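Local atomic coordinates of protein SCO1 homolog 1, mitochondrial (Arabidopsis thaliana, PDB entry 6N5U), a protein that binds copper through its thioredoxin-fold domain and is thought to help insert it into cytochrome c oxidase in the mitochondrion. Residues V109-E121 / V129-M142. Numbering follows the deposited sequence.
Sequences VARSYRVYYMKTE and VDHSIVMYLMSPEM. With CU1 (copper (I) ion), chain D.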
loop_
_atom_site.group_PDB
_atom_site.type_symbol
_atom_site.label_atom_id
_atom_site.label_comp_id
_atom_site.label_asym_id
_atom_site.label_seq_id
_atom_site.Cartn_x
_atom_site.Cartn_y
_atom_site.Cartn_z
ATOM N N VAL A 109 4.317 3.725 11.619
ATOM C CA VAL A 109 3.616 4.077 10.373
ATOM C C VAL A 109 2.133 3.624 10.406
ATOM O O VAL A 109 1.273 4.362 9.925
ATOM C CB VAL A 109 4.380 3.622 9.092
ATOM C CG1 VAL A 109 4.428 2.100 8.950
ATOM C CG2 VAL A 109 3.818 4.293 7.842
ATOM N N ALA A 110 1.837 2.451 11.011
ATOM C CA ALA A 110 0.466 1.971 11.115
ATOM C C ALA A 110 -0.304 2.909 12.031
ATOM O O ALA A 110 -1.404 3.317 11.674
ATOM C CB ALA A 110 0.435 0.544 11.631
ATOM N N ARG A 111 0.315 3.340 13.148
ATOM C CA ARG A 111 -0.272 4.304 14.078
ATOM C C ARG A 111 -0.628 5.597 13.334
ATOM O O ARG A 111 -1.766 6.037 13.436
ATOM C CB ARG A 111 0.710 4.636 15.202
ATOM C CG ARG A 111 0.044 4.957 16.525
ATOM C CD ARG A 111 0.901 5.818 17.440
ATOM N NE ARG A 111 2.295 5.387 17.541
ATOM C CZ ARG A 111 2.737 4.417 18.336
ATOM N NH1 ARG A 111 1.890 3.742 19.104
ATOM N NH2 ARG A 111 4.027 4.104 18.360
ATOM N N SER A 112 0.333 6.166 12.562
ATOM C CA SER A 112 0.196 7.399 11.789
ATOM C C SER A 112 -0.984 7.357 10.822
ATOM O O SER A 112 -1.737 8.328 10.721
ATOM C CB SER A 112 1.491 7.705 11.043
ATOM O OG SER A 112 2.469 8.224 11.929
ATOM N N TYR A 113 -1.164 6.221 10.158
ATOM C CA TYR A 113 -2.229 5.992 9.184
ATOM C C TYR A 113 -3.492 5.406 9.832
ATOM O O TYR A 113 -4.462 5.168 9.146
ATOM C CB TYR A 113 -1.698 5.142 7.991
ATOM C CG TYR A 113 -0.788 5.979 7.113
ATOM C CD1 TYR A 113 0.557 6.145 7.430
ATOM C CD2 TYR A 113 -1.302 6.725 6.053
ATOM C CE1 TYR A 113 1.376 6.999 6.694
ATOM C CE2 TYR A 113 -0.492 7.584 5.308
ATOM C CZ TYR A 113 0.850 7.712 5.627
ATOM O OH TYR A 113 1.653 8.567 4.905
ATOM N N ARG A 114 -3.502 5.232 11.156
ATOM C CA ARG A 114 -4.659 4.692 11.886
ATOM C C ARG A 114 -5.027 3.284 11.387
ATOM O O ARG A 114 -6.189 2.978 11.110
ATOM C CB ARG A 114 -5.868 5.668 11.885
ATOM C CG ARG A 114 -5.561 7.170 12.099
ATOM C CD ARG A 114 -4.731 7.407 13.332
ATOM N NE ARG A 114 -4.645 8.813 13.692
ATOM C CZ ARG A 114 -3.684 9.316 14.454
ATOM N NH1 ARG A 114 -2.696 8.541 14.885
ATOM N NH2 ARG A 114 -3.695 10.602 14.782
ATOM N N VAL A 115 -4.013 2.440 11.250
ATOM C CA VAL A 115 -4.159 1.069 10.775
ATOM C C VAL A 115 -4.094 0.084 11.956
ATOM O O VAL A 115 -3.186 0.157 12.792
ATOM C CB VAL A 115 -3.118 0.738 9.661
ATOM C CG1 VAL A 115 -3.130 -0.745 9.294
ATOM C CG2 VAL A 115 -3.354 1.593 8.419
ATOM N N TYR A 116 -5.072 -0.828 12.016
ATOM C CA TYR A 116 -5.110 -1.905 12.992
ATOM C C TYR A 116 -4.363 -3.102 12.368
ATOM O O TYR A 116 -4.559 -3.405 11.190
ATOM C CB TYR A 116 -6.579 -2.287 13.298
ATOM C CG TYR A 116 -6.759 -3.714 13.774
ATOM C CD1 TYR A 116 -6.372 -4.097 15.054
ATOM C CD2 TYR A 116 -7.300 -4.688 12.936
ATOM C CE1 TYR A 116 -6.491 -5.416 15.480
ATOM C CE2 TYR A 116 -7.457 -6.005 13.367
ATOM C CZ TYR A 116 -7.048 -6.364 14.640
ATOM O OH TYR A 116 -7.192 -7.658 15.078
ATOM N N TYR A 117 -3.534 -3.784 13.158
ATOM C CA TYR A 117 -2.835 -4.999 12.741
ATOM C C TYR A 117 -2.538 -5.859 13.965
ATOM O O TYR A 117 -2.087 -5.347 14.994
ATOM C CB TYR A 117 -1.615 -4.722 11.834
ATOM C CG TYR A 117 -0.374 -4.212 12.523
ATOM C CD1 TYR A 117 -0.214 -2.859 12.807
ATOM C CD2 TYR A 117 0.684 -5.064 12.808
ATOM C CE1 TYR A 117 0.930 -2.385 13.448
ATOM C CE2 TYR A 117 1.832 -4.603 13.447
ATOM C CZ TYR A 117 1.954 -3.260 13.765
ATOM O OH TYR A 117 3.082 -2.816 14.410
ATOM N N MET A 118 -2.875 -7.141 13.897
ATOM C CA MET A 118 -2.695 -8.058 15.021
ATOM C C MET A 118 -2.439 -9.484 14.539
ATOM O O MET A 118 -3.197 -10.027 13.742
ATOM C CB MET A 118 -3.941 -8.030 15.897
ATOM C CG MET A 118 -3.798 -8.768 17.196
ATOM S SD MET A 118 -5.361 -8.720 18.109
ATOM C CE MET A 118 -5.256 -7.053 18.833
ATOM N N LYS A 119 -1.376 -10.094 15.044
ATOM C CA LYS A 119 -1.022 -11.475 14.739
ATOM C C LYS A 119 -2.119 -12.395 15.243
ATOM O O LYS A 119 -2.670 -12.198 16.341
ATOM C CB LYS A 119 0.312 -11.839 15.382
ATOM C CG LYS A 119 1.453 -11.692 14.412
ATOM C CD LYS A 119 2.794 -11.786 15.073
ATOM C CE LYS A 119 3.210 -13.177 15.435
ATOM N NZ LYS A 119 4.670 -13.213 15.608
ATOM N N THR A 120 -2.453 -13.368 14.403
ATOM C CA THR A 120 -3.500 -14.358 14.576
ATOM C C THR A 120 -2.817 -15.715 14.428
ATOM O O THR A 120 -2.186 -15.959 13.414
ATOM C CB THR A 120 -4.592 -14.021 13.521
ATOM O OG1 THR A 120 -5.437 -13.002 14.060
ATOM C CG2 THR A 120 -5.398 -15.238 13.022
ATOM N N GLU A 121 -2.874 -16.565 15.457
ATOM C CA GLU A 121 -2.241 -17.884 15.391
ATOM C C GLU A 121 -2.999 -18.776 14.432
ATOM O O GLU A 121 -4.234 -18.701 14.328
ATOM C CB GLU A 121 -2.108 -18.536 16.773
ATOM C CG GLU A 121 -0.933 -19.492 16.865
ATOM C CD GLU A 121 -1.174 -20.793 17.605
ATOM O OE1 GLU A 121 -1.625 -20.730 18.772
ATOM O OE2 GLU A 121 -0.890 -21.871 17.031
ATOM N N VAL A 129 -1.795 -12.226 9.851
ATOM C CA VAL A 129 -1.932 -10.901 10.442
ATOM C C VAL A 129 -3.331 -10.378 10.084
ATOM O O VAL A 129 -3.690 -10.298 8.911
ATOM C CB VAL A 129 -0.787 -9.903 10.085
ATOM C CG1 VAL A 129 -1.056 -8.526 10.685
ATOM C CG2 VAL A 129 0.574 -10.436 10.542
ATOM N N ASP A 130 -4.150 -10.155 11.107
ATOM C CA ASP A 130 -5.491 -9.602 10.957
ATOM C C ASP A 130 -5.280 -8.088 10.873
ATOM O O ASP A 130 -4.588 -7.516 11.713
ATOM C CB ASP A 130 -6.336 -9.984 12.179
ATOM C CG ASP A 130 -7.793 -9.606 12.109
ATOM O OD1 ASP A 130 -8.285 -9.346 11.001
ATOM O OD2 ASP A 130 -8.443 -9.585 13.166
ATOM N N HIS A 131 -5.794 -7.453 9.827
ATOM C CA HIS A 131 -5.554 -6.022 9.629
ATOM C C HIS A 131 -6.662 -5.310 8.887
ATOM O O HIS A 131 -7.572 -5.949 8.347
ATOM C CB HIS A 131 -4.207 -5.802 8.901
ATOM C CG HIS A 131 -4.185 -6.384 7.513
ATOM N ND1 HIS A 131 -4.518 -5.624 6.406
ATOM C CD2 HIS A 131 -3.917 -7.647 7.112
ATOM C CE1 HIS A 131 -4.386 -6.432 5.372
ATOM N NE2 HIS A 131 -4.019 -7.660 5.755
ATOM N N SER A 132 -6.558 -3.972 8.857
ATOM C CA SER A 132 -7.499 -3.053 8.215
ATOM C C SER A 132 -7.330 -3.182 6.703
ATOM O O SER A 132 -6.191 -3.157 6.218
ATOM C CB SER A 132 -7.199 -1.617 8.636
ATOM O OG SER A 132 -6.919 -1.464 10.017
ATOM N N ILE A 133 -8.437 -3.391 5.967
ATOM C CA ILE A 133 -8.387 -3.509 4.493
ATOM C C ILE A 133 -8.638 -2.111 3.992
ATOM O O ILE A 133 -9.786 -1.628 3.972
ATOM C CB ILE A 133 -9.312 -4.599 3.909
ATOM C CG1 ILE A 133 -8.956 -5.960 4.535
ATOM C CG2 ILE A 133 -9.200 -4.640 2.378
ATOM C CD1 ILE A 133 -10.130 -6.781 4.976
ATOM N N VAL A 134 -7.520 -1.415 3.711
ATOM C CA VAL A 134 -7.495 0.009 3.430
ATOM C C VAL A 134 -6.581 0.434 2.246
ATOM O O VAL A 134 -5.552 -0.176 2.015
ATOM C CB VAL A 134 -7.033 0.672 4.768
ATOM C CG1 VAL A 134 -6.766 2.140 4.602
ATOM C CG2 VAL A 134 -8.048 0.471 5.885
ATOM N N MET A 135 -6.950 1.521 1.555
ATOM C CA MET A 135 -6.173 2.182 0.510
ATOM C C MET A 135 -6.268 3.676 0.767
ATOM O O MET A 135 -7.351 4.198 1.090
ATOM C CB MET A 135 -6.624 1.828 -0.920
ATOM C CG MET A 135 -6.301 0.419 -1.302
ATOM S SD MET A 135 -6.927 -0.149 -2.877
ATOM C CE MET A 135 -8.779 0.072 -2.620
ATOM N N TYR A 136 -5.130 4.358 0.637
ATOM C CA TYR A 136 -5.030 5.784 0.922
ATOM C C TYR A 136 -4.488 6.528 -0.265
ATOM O O TYR A 136 -3.342 6.300 -0.659
ATOM C CB TYR A 136 -4.092 6.022 2.124
ATOM C CG TYR A 136 -4.573 5.483 3.446
ATOM C CD1 TYR A 136 -5.634 6.082 4.118
ATOM C CD2 TYR A 136 -3.923 4.420 4.066
ATOM C CE1 TYR A 136 -6.052 5.627 5.366
ATOM C CE2 TYR A 136 -4.322 3.966 5.326
ATOM C CZ TYR A 136 -5.387 4.575 5.973
ATOM O OH TYR A 136 -5.881 4.089 7.158
ATOM N N LEU A 137 -5.291 7.420 -0.838
ATOM C CA LEU A 137 -4.813 8.178 -1.976
ATOM C C LEU A 137 -4.160 9.441 -1.425
ATOM O O LEU A 137 -4.844 10.329 -0.911
ATOM C CB LEU A 137 -5.952 8.454 -2.991
ATOM C CG LEU A 137 -5.754 9.578 -4.024
ATOM C CD1 LEU A 137 -4.919 9.114 -5.211
ATOM C CD2 LEU A 137 -7.074 10.122 -4.469
ATOM N N MET A 138 -2.822 9.454 -1.451
ATOM C CA MET A 138 -1.959 10.566 -1.051
ATOM C C MET A 138 -1.700 11.363 -2.324
ATOM O O MET A 138 -1.662 10.777 -3.411
ATOM C CB MET A 138 -0.605 10.052 -0.512
ATOM C CG MET A 138 -0.705 9.159 0.704
ATOM S SD MET A 138 -1.450 9.973 2.138
ATOM C CE MET A 138 -2.809 8.995 2.307
ATOM N N SER A 139 -1.514 12.682 -2.194
ATOM C CA SER A 139 -1.254 13.575 -3.324
ATOM C C SER A 139 0.273 13.745 -3.639
ATOM O O SER A 139 1.092 13.133 -2.935
ATOM C CB SER A 139 -1.953 14.914 -3.100
ATOM O OG SER A 139 -1.682 15.464 -1.823
ATOM N N PRO A 140 0.693 14.540 -4.674
ATOM C CA PRO A 140 2.136 14.689 -4.953
ATOM C C PRO A 140 2.952 15.407 -3.870
ATOM O O PRO A 140 4.183 15.439 -3.962
ATOM C CB PRO A 140 2.164 15.439 -6.291
ATOM C CG PRO A 140 0.791 15.269 -6.862
ATOM C CD PRO A 140 -0.096 15.298 -5.667
ATOM N N GLU A 141 2.281 15.975 -2.855
ATOM C CA GLU A 141 2.945 16.610 -1.707
ATOM C C GLU A 141 2.726 15.755 -0.449
ATOM O O GLU A 141 2.948 16.222 0.667
ATOM C CB GLU A 141 2.507 18.078 -1.480
ATOM C CG GLU A 141 2.654 19.031 -2.669
ATOM C CD GLU A 141 3.961 19.118 -3.448
ATOM O OE1 GLU A 141 5.030 19.294 -2.819
ATOM O OE2 GLU A 141 3.907 19.037 -4.697
ATOM N N MET A 142 2.336 14.484 -0.654
ATOM C CA MET A 142 2.063 13.467 0.367
ATOM C C MET A 142 1.052 13.927 1.441
ATOM O O MET A 142 1.241 13.675 2.634
ATOM C CB MET A 142 3.352 12.894 0.999
ATOM C CG MET A 142 3.943 11.727 0.222
ATOM S SD MET A 142 3.031 10.155 0.302
ATOM C CE MET A 142 3.522 9.552 1.943
HETATM CU CU CU1 D . -4.220 -9.435 3.960
HETATM O O HOH W 1 -8.327 -11.629 14.947
#
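Tyr116 reaches obliquely across to Asp130 at the base of the beta hairpin of strands 117-121 and 127-131, an antiparallel pair in this thioredoxin-fold SCO domain that carries the copper-binding histidine. With its CG roughly anti to the backbone N (chi1 154°), the Tyr116 ring swings back over the neighbouring strand, and its OH donates to Asp130 OD2 at 3.0 Å, coming from above the carboxylate plane, which stands nearly square to the ring. Met118 and Asp130 form the hydrogen-bonded pair, joined by two backbone bonds. Two residues on, Ser132 OG accepts from Tyr116 N at 2.8 Å, and Ser132 N returns a bond to Tyr116 O, carrying the pairing past the end of the strand.

On the other face of the hairpin, Val129 CG1 fits against Tyr117 CB and CG2 nears Lys119 CG, whose amine reaches on to Glu78.

Further along, Tyr136 of strand 135-138 fills the hollow under the end of helix 103-112, where Arg114 closes a Schellman motif. Tyr113 CD2 sits 4.0 Å above one face of the Tyr136 ring, Val115 CG2 meets that ring's edge, and Tyr136 OH lies 2.7 Å from Tyr113 O. A leucine in place of Tyr136 would probably open a gap beneath Tyr113 and Val115 and leave that carbonyl without its polar neighbour. The Tyr113 ring in turn receives Met138 at its edge, a Met-aromatic contact, while Met142 CE abuts its OH. Back in the hairpin, His131 ND1 donates to Ser132 O, which helps fix the imidazole's rotation; with Cys42 and Cys46 completing the site, His131 NE2 binds the copper ion at 2.5 Å.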